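Local coordinates for protein nuclease NucT (Helicobacter pylori, PDB 6EHI) that is a nuclease of the phospholipase D-like superfamily, with an alpha/beta fold built round a mixed sheet, at residues A[21-26]-A[108-113]. The protein carries 1 engineered substitution. Sequence-based numbering, arbitrary orientation.
Sequences NSLISG and KVAIID
Ile112 rests on the carbonyl oxygen of Gly26, so that a branched side chain from a strand meets the backbone of a helix. Followed outward, its CB stands 4.1 Å from Gly26 O. At the branch, the methyl CG2 comes closest, 3.3 Å from Gly26 O. CG2 lies anti to the backbone N, and CG1 lies anti to the carbonyl carbon, which brings both limbs to the same oxygen. CG1 passes at 3.7 Å from Gly26 O and lies 4.1 Å from Gly26 C. The second torsion (chi2 -48°) folds the chain back, leaving the terminal CD1 still 3.9 Å from Gly26 O. This is a van der Waals contact of CH groups with a carbonyl oxygen. A beta-branched isoleucine is at home in a strand, and its two limbs at CB fill a buried apolar place between helix and sheet. Glycine leaves the contact to its backbone, so the isoleucine meets a carbonyl group and no side chain.

One turn earlier, the first torsion of Leu23 (chi1 178°) carries CG out from the helix, and the second (56°) turns CD1 aside to 4.4 Å from Ala110 CB, a loose apolar touch. The short methyl of Ala110 leaves the leucine to reach across a separation of 8.4 Å between Leu23 CA and Ala110 CA. Ala110 and Ile112, two apart on the strand, both direct their CB toward the helix, whereas the intervening Ile111 packs against helix 142-158.

This buried contact thus seats helix 16-28 on one face of the mixed sheet of the PLD-like domain, with helix 142-158 on the opposite face. Strand 108-112 runs antiparallel between strands 33-38 and 116-120, whose Val34 and Phe118 also touch Ile112.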
ATOM      1  N   ASN A  21       6.669  -3.983  15.027  1.00 18.95           N
ATOM      2  CA  ASN A  21       6.298  -4.706  16.228  1.00 21.69           C
ATOM      3  C   ASN A  21       4.795  -5.022  16.197  1.00 21.25           C
ATOM      4  O   ASN A  21       4.409  -6.098  16.635  1.00 21.06           O
ATOM      5  CB  ASN A  21       6.685  -3.899  17.544  1.00 23.32           C
ATOM      6  CG  ASN A  21       8.202  -3.800  17.817  1.00 28.60           C
ATOM      7  OD1 ASN A  21       9.017  -4.543  17.308  1.00 32.18           O
ATOM      8  ND2 ASN A  21       8.571  -2.837  18.659  1.00 30.94           N
ATOM      9  N   SER A  22       3.930  -4.134  15.677  1.00 19.82           N
ATOM     10  CA  SER A  22       2.497  -4.390  15.580  1.00 18.37           C
ATOM     11  C   SER A  22       2.231  -5.609  14.688  1.00 17.88           C
ATOM     12  O   SER A  22       1.368  -6.448  14.962  1.00 21.32           O
ATOM     13  CB  SER A  22       1.737  -3.196  14.998  1.00 17.66           C
ATOM     14  OG  SER A  22       0.315  -3.371  14.940  1.00 18.22           O
ATOM     15  N   LEU A  23       2.869  -5.601  13.538  1.00 18.18           N
ATOM     16  CA  LEU A  23       2.663  -6.629  12.520  1.00 15.31           C
ATOM     17  C   LEU A  23       3.175  -7.967  13.083  1.00 17.89           C
ATOM     18  O   LEU A  23       2.530  -8.978  12.962  1.00 18.79           O
ATOM     19  CB  LEU A  23       3.470  -6.284  11.246  1.00 16.39           C
ATOM     20  CG  LEU A  23       3.388  -7.318  10.112  1.00 16.13           C
ATOM     21  CD1 LEU A  23       1.930  -7.515   9.765  1.00 16.85           C
ATOM     22  CD2 LEU A  23       4.185  -6.866   8.907  1.00 19.08           C
ATOM     23  N   ILE A  24       4.391  -7.953  13.605  1.00 18.58           N
ATOM     24  CA  ILE A  24       5.014  -9.155  14.151  1.00 20.00           C
ATOM     25  C   ILE A  24       4.191  -9.700  15.282  1.00 20.37           C
ATOM     26  O   ILE A  24       3.941 -10.896  15.294  1.00 20.48           O
ATOM     27  CB  ILE A  24       6.472  -8.923  14.481  1.00 20.40           C
ATOM     28  CG1 ILE A  24       7.190  -9.052  13.168  1.00 23.76           C
ATOM     29  CG2 ILE A  24       7.025  -9.965  15.464  1.00 21.05           C
ATOM     30  CD1 ILE A  24       8.645  -8.795  13.199  1.00 28.81           C
ATOM     31  N   SER A  25       3.738  -8.827  16.169  1.00 21.41           N
ATOM     32  CA  SER A  25       2.867  -9.263  17.250  1.00 22.08           C
ATOM     33  C   SER A  25       1.506  -9.817  16.769  1.00 21.16           C
ATOM     34  O   SER A  25       1.000 -10.830  17.264  1.00 23.93           O
ATOM     35  CB  SER A  25       2.704  -8.157  18.267  1.00 26.02           C
ATOM     36  OG  SER A  25       1.697  -8.476  19.168  1.00 30.32           O
ATOM     37  N   GLY A  26       0.925  -9.192  15.755  1.00 19.92           N
ATOM     38  CA  GLY A  26      -0.326  -9.648  15.189  1.00 17.76           C
ATOM     39  C   GLY A  26      -0.196 -11.058  14.641  1.00 19.24           C
ATOM     40  O   GLY A  26      -1.092 -11.869  14.744  1.00 21.41           O
ATOM     41  N   LYS A 108      -0.126  -5.828  -0.004  1.00 13.18           N
ATOM     42  CA  LYS A 108       0.692  -6.139   1.181  1.00 13.14           C
ATOM     43  C   LYS A 108      -0.339  -6.227   2.317  1.00 14.38           C
ATOM     44  O   LYS A 108      -0.605  -5.229   2.977  1.00 16.31           O
ATOM     45  CB  LYS A 108       1.727  -5.025   1.489  1.00 12.34           C
ATOM     46  CG  LYS A 108       2.535  -4.538   0.282  1.00 14.05           C
ATOM     47  CD  LYS A 108       1.996  -3.356  -0.516  1.00 13.66           C
ATOM     48  CE  LYS A 108       3.027  -2.661  -1.411  1.00 16.15           C
ATOM     49  NZ  LYS A 108       3.419  -3.500  -2.561  1.00 14.08           N
ATOM     50  N   VAL A 109      -0.847  -7.448   2.529  1.00 13.78           N
ATOM     51  CA  VAL A 109      -2.030  -7.638   3.338  1.00 14.23           C
ATOM     52  C   VAL A 109      -1.801  -8.810   4.247  1.00 15.06           C
ATOM     53  O   VAL A 109      -1.348  -9.844   3.762  1.00 13.49           O
ATOM     54  CB  VAL A 109      -3.216  -7.888   2.398  1.00 16.55           C
ATOM     55  CG1 VAL A 109      -4.436  -8.371   3.162  1.00 17.36           C
ATOM     56  CG2 VAL A 109      -3.551  -6.642   1.615  1.00 14.66           C
ATOM     57  N   ALA A 110      -2.145  -8.648   5.526  1.00 12.62           N
ATOM     58  CA  ALA A 110      -2.170  -9.796   6.430  1.00 14.36           C
ATOM     59  C   ALA A 110      -3.539  -9.849   7.171  1.00 15.39           C
ATOM     60  O   ALA A 110      -3.980  -8.829   7.737  1.00 17.15           O
ATOM     61  CB  ALA A 110      -1.089  -9.763   7.409  1.00 14.18           C
ATOM     62  N   ILE A 111      -4.229 -10.974   7.055  1.00 13.86           N
ATOM     63  CA  ILE A 111      -5.499 -11.176   7.785  1.00 14.70           C
ATOM     64  C   ILE A 111      -5.244 -12.173   8.922  1.00 14.69           C
ATOM     65  O   ILE A 111      -4.901 -13.322   8.669  1.00 17.48           O
ATOM     66  CB  ILE A 111      -6.564 -11.720   6.889  1.00 15.72           C
ATOM     67  CG1 ILE A 111      -6.711 -10.916   5.550  1.00 17.19           C
ATOM     68  CG2 ILE A 111      -7.907 -11.707   7.628  1.00 17.11           C
ATOM     69  CD1 ILE A 111      -7.512 -11.594   4.501  1.00 18.94           C
ATOM     70  N   ILE A 112      -5.540 -11.781  10.137  1.00 16.12           N
ATOM     71  CA  ILE A 112      -5.216 -12.583  11.293  1.00 16.67           C
ATOM     72  C   ILE A 112      -6.539 -13.085  11.901  1.00 21.37           C
ATOM     73  O   ILE A 112      -7.375 -12.263  12.307  1.00 19.04           O
ATOM     74  CB  ILE A 112      -4.457 -11.774  12.377  1.00 20.51           C
ATOM     75  CG1 ILE A 112      -3.213 -11.052  11.839  1.00 20.90           C
ATOM     76  CG2 ILE A 112      -4.033 -12.684  13.525  1.00 20.69           C
ATOM     77  CD1 ILE A 112      -2.296 -11.913  10.996  1.00 23.82           C
ATOM     78  N   ASP A 113      -6.696 -14.411  12.004  1.00 24.44           N
ATOM     79  CA  ASP A 113      -7.924 -15.006  12.552  1.00 25.56           C
ATOM     80  C   ASP A 113      -9.154 -14.308  11.834  1.00 27.31           C
ATOM     81  O   ASP A 113      -9.197 -14.113  10.602  1.00 23.92           O
ATOM     82  CB  ASP A 113      -7.934 -14.856  14.067  1.00 25.57           C
ATOM     83  CG  ASP A 113      -6.690 -15.524  14.807  1.00 27.49           C
ATOM     84  OD1 ASP A 113      -5.983 -16.420  14.235  1.00 25.83           O
ATOM     85  OD2 ASP A 113      -6.448 -15.228  16.008  1.00 27.00           O
TER